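Local atomic coordinates of outer membrane protein assembly factor BamA (Haemophilus ducreyi, PDB entry 4K3C), a protein that is probably the barrel-forming core of the Bam complex, which assembles and inserts beta-barrel proteins into the outer membrane. Residues K244-S249 / Y268-L273; S305-L310 / K336-G341. One frame throughout, in Å; residues are numbered along the deposited sequence.

Contact 1: K244-S249 / Y268-L273; sequences KTYGAS and YTHDKL
Lys272 and Tyr246 meet on the face of this antiparallel strand pair that also carries Lys244, Ala248, Tyr268 and His270. Lys272 leaves its strand extended, with CG opposite the backbone N (chi1 -172°), and then folds back at its last two torsions, which carries NZ diagonally across to the neighbouring strand. The ammonium group ends in the plane of the Tyr246 ring, at its edge, with NZ 3.6 Å from CE1. It therefore does not lie over the pi face, so this is no cation-pi contact. Tyr246 also lies alongside His270, its partner in register, with CD1 4.0 Å from His270 ND1, while His270 NE2 is hydrogen-bonded to Gln304 on the next strand. Lys244, directly opposite Lys272, behaves differently: its straight chain runs away from the pair, and the two NZ atoms of Lys244 and Lys272 stay 6.0 Å apart. Long, flexible lysines suit these facing positions because their charges can diverge.

Beneath the side chains, Lys244 and Lys272 exchange two backbone bonds, N to O and O to N, each 2.8 Å; Tyr246 with His270 and Ala248 with Tyr268 repeat the pattern. On the reverse face, which probably looks into the barrel, Asp271 OD1 lies against Thr245 CB at 3.3 Å, and Gly247 faces Thr269. The regular ladder is that of an antiparallel beta-hairpin, here strands 242-254 and 260-274 of the Omp85 barrel wall. Backbone bonding thus supplies the directional grip, whereas the tyrosine-lysine side chains add mainly packing, with no salt bridge joining the two segments.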
ATOM      1  N   LYS A 244      13.070 -16.908  17.359  1.00 37.65           N
ATOM      2  CA  LYS A 244      13.499 -17.363  16.054  1.00 44.27           C
ATOM      3  C   LYS A 244      12.235 -17.898  15.442  1.00 53.79           C
ATOM      4  O   LYS A 244      11.556 -18.740  16.038  1.00 52.82           O
ATOM      5  CB  LYS A 244      14.534 -18.479  16.202  1.00 46.08           C
ATOM      6  CG  LYS A 244      15.428 -18.718  15.006  1.00 62.36           C
ATOM      7  CD  LYS A 244      16.532 -19.720  15.387  1.00 85.83           C
ATOM      8  CE  LYS A 244      17.597 -19.890  14.300  1.00 94.59           C
ATOM      9  NZ  LYS A 244      18.676 -20.836  14.716  1.00 91.82           N
ATOM     10  N   THR A 245      11.851 -17.391  14.285  1.00 30.09           N
ATOM     11  CA  THR A 245      10.665 -17.971  13.715  1.00 33.66           C
ATOM     12  C   THR A 245      10.745 -18.242  12.234  1.00 38.80           C
ATOM     13  O   THR A 245      11.377 -17.500  11.485  1.00 40.27           O
ATOM     14  CB  THR A 245       9.385 -17.196  14.051  1.00 30.72           C
ATOM     15  OG1 THR A 245       8.651 -16.981  12.840  1.00 33.63           O
ATOM     16  CG2 THR A 245       9.701 -15.889  14.708  1.00 29.22           C
ATOM     17  N   TYR A 246      10.114 -19.345  11.841  1.00 36.82           N
ATOM     18  CA  TYR A 246       9.944 -19.675  10.447  1.00 38.04           C
ATOM     19  C   TYR A 246       8.457 -19.855  10.213  1.00 40.11           C
ATOM     20  O   TYR A 246       7.717 -20.210  11.129  1.00 29.06           O
ATOM     21  CB  TYR A 246      10.635 -20.985  10.103  1.00 36.06           C
ATOM     22  CG  TYR A 246      11.902 -21.309  10.847  1.00 54.22           C
ATOM     23  CD1 TYR A 246      11.866 -21.906  12.109  1.00 67.60           C
ATOM     24  CD2 TYR A 246      13.141 -21.103  10.259  1.00 65.25           C
ATOM     25  CE1 TYR A 246      13.039 -22.257  12.780  1.00 74.00           C
ATOM     26  CE2 TYR A 246      14.321 -21.448  10.919  1.00 77.51           C
ATOM     27  CZ  TYR A 246      14.270 -22.023  12.179  1.00 84.59           C
ATOM     28  OH  TYR A 246      15.455 -22.359  12.825  1.00 91.18           O
ATOM     29  N   GLY A 247       8.023 -19.632   8.983  1.00 28.26           N
ATOM     30  CA  GLY A 247       6.633 -19.842   8.653  1.00 28.19           C
ATOM     31  C   GLY A 247       6.437 -19.789   7.157  1.00 34.87           C
ATOM     32  O   GLY A 247       7.392 -19.617   6.415  1.00 30.07           O
ATOM     33  N   ALA A 248       5.198 -19.939   6.715  1.00 27.94           N
ATOM     34  CA  ALA A 248       4.886 -19.902   5.302  1.00 27.85           C
ATOM     35  C   ALA A 248       3.416 -19.587   5.156  1.00 40.09           C
ATOM     36  O   ALA A 248       2.626 -19.911   6.035  1.00 42.30           O
ATOM     37  CB  ALA A 248       5.207 -21.226   4.671  1.00 31.01           C
ATOM     38  N   SER A 249       3.018 -18.969   4.059  1.00 27.83           N
ATOM     39  CA  SER A 249       1.666 -18.453   4.051  1.00 35.20           C
ATOM     40  C   SER A 249       1.150 -18.090   2.690  1.00 39.45           C
ATOM     41  O   SER A 249       1.865 -17.532   1.865  1.00 47.04           O
ATOM     42  CB  SER A 249       1.613 -17.200   4.899  1.00 27.62           C
ATOM     43  OG  SER A 249       2.019 -16.092   4.125  1.00 31.60           O
ATOM     44  N   TYR A 268       1.000 -20.947   8.198  1.00 33.83           N
ATOM     45  CA  TYR A 268       1.562 -21.751   9.264  1.00 34.66           C
ATOM     46  C   TYR A 268       2.861 -21.098   9.697  1.00 35.25           C
ATOM     47  O   TYR A 268       3.622 -20.605   8.871  1.00 36.41           O
ATOM     48  CB  TYR A 268       1.821 -23.169   8.777  1.00 32.18           C
ATOM     49  CG  TYR A 268       2.393 -24.078   9.835  1.00 39.81           C
ATOM     50  CD1 TYR A 268       3.763 -24.191  10.010  1.00 46.54           C
ATOM     51  CD2 TYR A 268       1.560 -24.838  10.650  1.00 44.89           C
ATOM     52  CE1 TYR A 268       4.287 -25.024  10.977  1.00 52.61           C
ATOM     53  CE2 TYR A 268       2.075 -25.691  11.603  1.00 49.36           C
ATOM     54  CZ  TYR A 268       3.439 -25.779  11.768  1.00 52.29           C
ATOM     55  OH  TYR A 268       3.959 -26.606  12.739  1.00 53.03           O
ATOM     56  N   THR A 269       3.100 -21.057  11.000  1.00 36.93           N
ATOM     57  CA  THR A 269       4.276 -20.387  11.536  1.00 43.14           C
ATOM     58  C   THR A 269       4.777 -21.058  12.821  1.00 35.44           C
ATOM     59  O   THR A 269       4.012 -21.382  13.723  1.00 30.58           O
ATOM     60  CB  THR A 269       4.025 -18.874  11.844  1.00 38.78           C
ATOM     61  OG1 THR A 269       3.351 -18.751  13.096  1.00 38.46           O
ATOM     62  CG2 THR A 269       3.201 -18.167  10.746  1.00 31.12           C
ATOM     63  N   HIS A 270       6.086 -21.209  12.912  1.00 31.90           N
ATOM     64  CA  HIS A 270       6.698 -21.897  14.021  1.00 30.95           C
ATOM     65  C   HIS A 270       7.652 -20.930  14.708  1.00 32.56           C
ATOM     66  O   HIS A 270       8.542 -20.395  14.070  1.00 33.54           O
ATOM     67  CB  HIS A 270       7.423 -23.104  13.458  1.00 31.32           C
ATOM     68  CG  HIS A 270       8.280 -23.820  14.442  1.00 43.65           C
ATOM     69  ND1 HIS A 270       9.484 -24.392  14.093  1.00 41.67           N
ATOM     70  CD2 HIS A 270       8.095 -24.093  15.756  1.00 50.87           C
ATOM     71  CE1 HIS A 270      10.013 -24.976  15.154  1.00 55.98           C
ATOM     72  NE2 HIS A 270       9.188 -24.809  16.174  1.00 60.83           N
ATOM     73  N   ASP A 271       7.428 -20.687  16.002  1.00 39.96           N
ATOM     74  CA  ASP A 271       8.196 -19.733  16.809  1.00 37.74           C
ATOM     75  C   ASP A 271       8.986 -20.492  17.857  1.00 42.33           C
ATOM     76  O   ASP A 271       8.453 -21.400  18.496  1.00 41.23           O
ATOM     77  CB  ASP A 271       7.271 -18.781  17.581  1.00 41.42           C
ATOM     78  CG  ASP A 271       6.380 -17.951  16.688  1.00 45.39           C
ATOM     79  OD1 ASP A 271       6.843 -16.911  16.150  1.00 45.13           O
ATOM     80  OD2 ASP A 271       5.196 -18.333  16.563  1.00 46.89           O
ATOM     81  N   LYS A 272      10.237 -20.097  18.064  1.00 32.96           N
ATOM     82  CA  LYS A 272      11.081 -20.747  19.052  1.00 34.22           C
ATOM     83  C   LYS A 272      11.706 -19.646  19.891  1.00 53.35           C
ATOM     84  O   LYS A 272      12.308 -18.719  19.344  1.00 62.32           O
ATOM     85  CB  LYS A 272      12.151 -21.599  18.362  1.00 34.48           C
ATOM     86  CG  LYS A 272      12.965 -22.486  19.294  1.00101.38           C
ATOM     87  CD  LYS A 272      14.099 -23.235  18.571  1.00 96.26           C
ATOM     88  CE  LYS A 272      13.590 -24.144  17.443  1.00 86.54           C
ATOM     89  NZ  LYS A 272      13.396 -23.420  16.146  1.00 76.16           N
ATOM     90  N   LEU A 273      11.548 -19.726  21.212  1.00 48.58           N
ATOM     91  CA  LEU A 273      12.070 -18.683  22.093  1.00 44.31           C
ATOM     92  C   LEU A 273      13.110 -19.199  23.083  1.00 56.02           C
ATOM     93  O   LEU A 273      12.929 -20.244  23.706  1.00 61.13           O
ATOM     94  CB  LEU A 273      10.933 -17.946  22.810  1.00 39.34           C
ATOM     95  CG  LEU A 273      10.134 -16.974  21.923  1.00 42.45           C
ATOM     96  CD1 LEU A 273       9.086 -17.681  21.068  1.00 38.79           C
ATOM     97  CD2 LEU A 273       9.505 -15.836  22.737  1.00 45.95           C
TER

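Contact 2: S305-L310 / K336-G341; sequences SADFDL and KLTLPG
Phe308 meets Leu339 through its CB, 4.0 Å from Leu339 CB, while its ring leads away from segment 336-341 and meets the ring of Tyr268 on the preceding strand, the two planes at about 75°. The other flat group is the carboxylate of Asp309. Lys336 CE sits above its plane, 3.7 Å from Asp309 CG and almost equally far from both oxygens, of which OD1 has a weak hydrogen bond to Ser311. The charge pairing of Asp309 with Lys336 is loose: OD2 of Asp309 and NZ of Lys336 are 4.4 Å apart, too far for a salt bridge, though the opposite charges probably still attract. The first torsion of Asp309 (chi1 62°) sets CG between the backbone N and the carbonyl carbon, which places one face of the carboxylate against the CE of Lys336.

The strands 303-317 and 328-338 form a further antiparallel hairpin of the Omp85 barrel, and alternation sorts their side chains. Asp309 and Thr338, a non-hydrogen-bonded pair, share the face that probably looks into the barrel, where polar groups can find partners: Thr338 OG1 bonds to the backbone N of Tyr346, whose hydroxyl has a weak bond to Lys336 NZ. Leu310 and Leu337 lie on the other face, consistent with the apolar outer surface common in membrane barrels. The ladder holds them through Leu310 N to Leu337 O, 2.6 Å, and Leu337 N to Leu310 O, 2.9 Å.

Leu339 prolongs this bonding with its N to Phe308 O, 2.6 Å. Its branched end then spreads over segment 305-310: CD1 rests on the Asp309 backbone, and CD2 packs 3.9 Å from Leu310 CB. Asp307 reaches Thr338 CG2 with OD2.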
ATOM      1  N   SER A 305       6.104 -23.386  19.361  1.00 35.12           N
ATOM      2  CA  SER A 305       4.721 -23.583  18.952  1.00 34.90           C
ATOM      3  C   SER A 305       4.484 -23.440  17.448  1.00 39.84           C
ATOM      4  O   SER A 305       5.317 -22.904  16.732  1.00 32.97           O
ATOM      5  CB  SER A 305       3.804 -22.598  19.702  1.00 62.12           C
ATOM      6  OG  SER A 305       4.305 -21.266  19.667  1.00 61.13           O
ATOM      7  N   ALA A 306       3.334 -23.940  16.989  1.00 35.88           N
ATOM      8  CA  ALA A 306       2.649 -23.439  15.777  1.00 40.87           C
ATOM      9  C   ALA A 306       1.211 -23.872  15.936  1.00 59.42           C
ATOM     10  O   ALA A 306       1.010 -24.876  16.617  1.00 74.48           O
ATOM     11  CB  ALA A 306       3.202 -24.059  14.587  1.00 54.43           C
ATOM     12  N   ASP A 307       0.174 -23.210  15.401  1.00 65.57           N
ATOM     13  CA  ASP A 307       0.012 -21.883  14.761  1.00 54.82           C
ATOM     14  C   ASP A 307      -0.321 -21.833  13.269  1.00 44.52           C
ATOM     15  O   ASP A 307       0.414 -21.283  12.454  1.00 49.96           O
ATOM     16  CB  ASP A 307       0.923 -20.762  15.251  1.00 60.65           C
ATOM     17  CG  ASP A 307       0.458 -20.190  16.573  1.00 61.18           C
ATOM     18  OD1 ASP A 307       0.064 -20.995  17.431  1.00 58.14           O
ATOM     19  OD2 ASP A 307       0.468 -18.946  16.745  1.00 66.37           O
ATOM     20  N   PHE A 308      -1.466 -22.425  12.950  1.00 33.11           N
ATOM     21  CA  PHE A 308      -2.201 -22.160  11.730  1.00 44.99           C
ATOM     22  C   PHE A 308      -3.063 -20.932  11.987  1.00 47.04           C
ATOM     23  O   PHE A 308      -3.920 -20.951  12.860  1.00 59.61           O
ATOM     24  CB  PHE A 308      -3.143 -23.313  11.436  1.00 63.08           C
ATOM     25  CG  PHE A 308      -2.584 -24.337  10.522  1.00 83.74           C
ATOM     26  CD1 PHE A 308      -1.787 -25.364  11.010  1.00 88.63           C
ATOM     27  CD2 PHE A 308      -2.874 -24.297   9.170  1.00 96.93           C
ATOM     28  CE1 PHE A 308      -1.279 -26.332  10.155  1.00 94.13           C
ATOM     29  CE2 PHE A 308      -2.364 -25.259   8.306  1.00102.92           C
ATOM     30  CZ  PHE A 308      -1.565 -26.278   8.802  1.00 99.33           C
ATOM     31  N   ASP A 309      -2.859 -19.863  11.232  1.00 39.95           N
ATOM     32  CA  ASP A 309      -3.634 -18.657  11.460  1.00 47.72           C
ATOM     33  C   ASP A 309      -4.523 -18.314  10.269  1.00 44.17           C
ATOM     34  O   ASP A 309      -4.197 -18.660   9.120  1.00 38.37           O
ATOM     35  CB  ASP A 309      -2.702 -17.485  11.755  1.00 60.35           C
ATOM     36  CG  ASP A 309      -1.784 -17.189  10.599  1.00 73.53           C
ATOM     37  OD1 ASP A 309      -2.224 -16.471   9.669  1.00 72.90           O
ATOM     38  OD2 ASP A 309      -0.635 -17.696  10.613  1.00 82.59           O
ATOM     39  N   LEU A 310      -5.638 -17.633  10.555  1.00 42.88           N
ATOM     40  CA  LEU A 310      -6.501 -17.064   9.518  1.00 44.44           C
ATOM     41  C   LEU A 310      -6.397 -15.545   9.530  1.00 41.58           C
ATOM     42  O   LEU A 310      -6.322 -14.935  10.602  1.00 45.23           O
ATOM     43  CB  LEU A 310      -7.949 -17.485   9.724  1.00 52.98           C
ATOM     44  CG  LEU A 310      -8.967 -16.842   8.792  1.00 45.70           C
ATOM     45  CD1 LEU A 310      -8.679 -17.184   7.354  1.00 31.91           C
ATOM     46  CD2 LEU A 310     -10.351 -17.296   9.196  1.00 46.08           C
ATOM     47  N   LYS A 336      -6.584 -11.207  12.876  1.00 37.33           N
ATOM     48  CA  LYS A 336      -5.885 -12.487  12.850  1.00 32.89           C
ATOM     49  C   LYS A 336      -6.565 -13.416  13.827  1.00 33.86           C
ATOM     50  O   LYS A 336      -7.070 -12.979  14.848  1.00 43.66           O
ATOM     51  CB  LYS A 336      -4.446 -12.313  13.284  1.00 28.73           C
ATOM     52  CG  LYS A 336      -3.448 -13.148  12.524  1.00 40.05           C
ATOM     53  CD  LYS A 336      -2.125 -13.185  13.295  1.00 42.81           C
ATOM     54  CE  LYS A 336      -1.172 -14.247  12.789  1.00 48.53           C
ATOM     55  NZ  LYS A 336      -0.439 -14.821  13.957  1.00 56.33           N
ATOM     56  N   LEU A 337      -6.563 -14.705  13.522  1.00 37.87           N
ATOM     57  CA  LEU A 337      -7.128 -15.694  14.423  1.00 40.84           C
ATOM     58  C   LEU A 337      -6.364 -17.003  14.248  1.00 40.36           C
ATOM     59  O   LEU A 337      -6.027 -17.380  13.124  1.00 41.13           O
ATOM     60  CB  LEU A 337      -8.615 -15.879  14.100  1.00 45.12           C
ATOM     61  CG  LEU A 337      -9.447 -16.876  14.915  1.00 49.24           C
ATOM     62  CD1 LEU A 337      -9.375 -18.262  14.309  1.00 45.70           C
ATOM     63  CD2 LEU A 337      -8.987 -16.903  16.364  1.00 53.20           C
ATOM     64  N   THR A 338      -6.086 -17.688  15.353  1.00 35.43           N
ATOM     65  CA  THR A 338      -5.433 -18.996  15.293  1.00 39.21           C
ATOM     66  C   THR A 338      -6.467 -20.101  15.123  1.00 47.79           C
ATOM     67  O   THR A 338      -7.496 -20.109  15.788  1.00 45.97           O
ATOM     68  CB  THR A 338      -4.599 -19.296  16.550  1.00 37.10           C
ATOM     69  OG1 THR A 338      -5.403 -19.107  17.729  1.00 37.73           O
ATOM     70  CG2 THR A 338      -3.388 -18.388  16.598  1.00 31.91           C
ATOM     71  N   LEU A 339      -6.165 -21.046  14.245  1.00 48.29           N
ATOM     72  CA  LEU A 339      -7.120 -22.061  13.843  1.00 49.85           C
ATOM     73  C   LEU A 339      -6.961 -23.306  14.689  1.00 55.47           C
ATOM     74  O   LEU A 339      -5.896 -23.520  15.254  1.00 43.06           O
ATOM     75  CB  LEU A 339      -6.904 -22.400  12.369  1.00 43.68           C
ATOM     76  CG  LEU A 339      -7.198 -21.219  11.458  1.00 38.00           C
ATOM     77  CD1 LEU A 339      -6.669 -21.487  10.063  1.00 32.77           C
ATOM     78  CD2 LEU A 339      -8.720 -20.887  11.464  1.00 42.79           C
ATOM     79  N   PRO A 340      -8.028 -24.123  14.775  1.00 61.77           N
ATOM     80  CA  PRO A 340      -8.078 -25.351  15.566  1.00 65.31           C
ATOM     81  C   PRO A 340      -6.766 -26.131  15.718  1.00 66.09           C
ATOM     82  O   PRO A 340      -6.406 -26.481  16.844  1.00 83.42           O
ATOM     83  CB  PRO A 340      -9.153 -26.153  14.843  1.00 55.60           C
ATOM     84  CG  PRO A 340     -10.158 -25.090  14.521  1.00 48.19           C
ATOM     85  CD  PRO A 340      -9.358 -23.834  14.205  1.00 54.35           C
ATOM     86  N   GLY A 341      -6.042 -26.382  14.644  1.00 45.41           N
ATOM     87  CA  GLY A 341      -4.796 -27.103  14.813  1.00 36.95           C
ATOM     88  C   GLY A 341      -3.659 -26.324  15.467  1.00 50.65           C
ATOM     89  O   GLY A 341      -2.553 -26.836  15.580  1.00 48.61           O
TER

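Overall arrangement
Contact 1 and contact 2 are successive hairpins in the barrel wall, their centres about 11 Å apart, and the chain completes the first before starting the second. They join where strand 260-274 lies against strand 303-317: Thr269 N is 3.1 Å from Asp307 O, and Asp271 N is 3.1 Å from Ser305 O, both probable hydrogen bonds. Segment 268-273 is thus paired on both of its edges, with 244-249 and with 305-310. Side chains continue the seam, Tyr268 touching Ala306 and Lys272 touching Gln304. The contacts lie on the same side of the chain's centre, each about 25 Å from it.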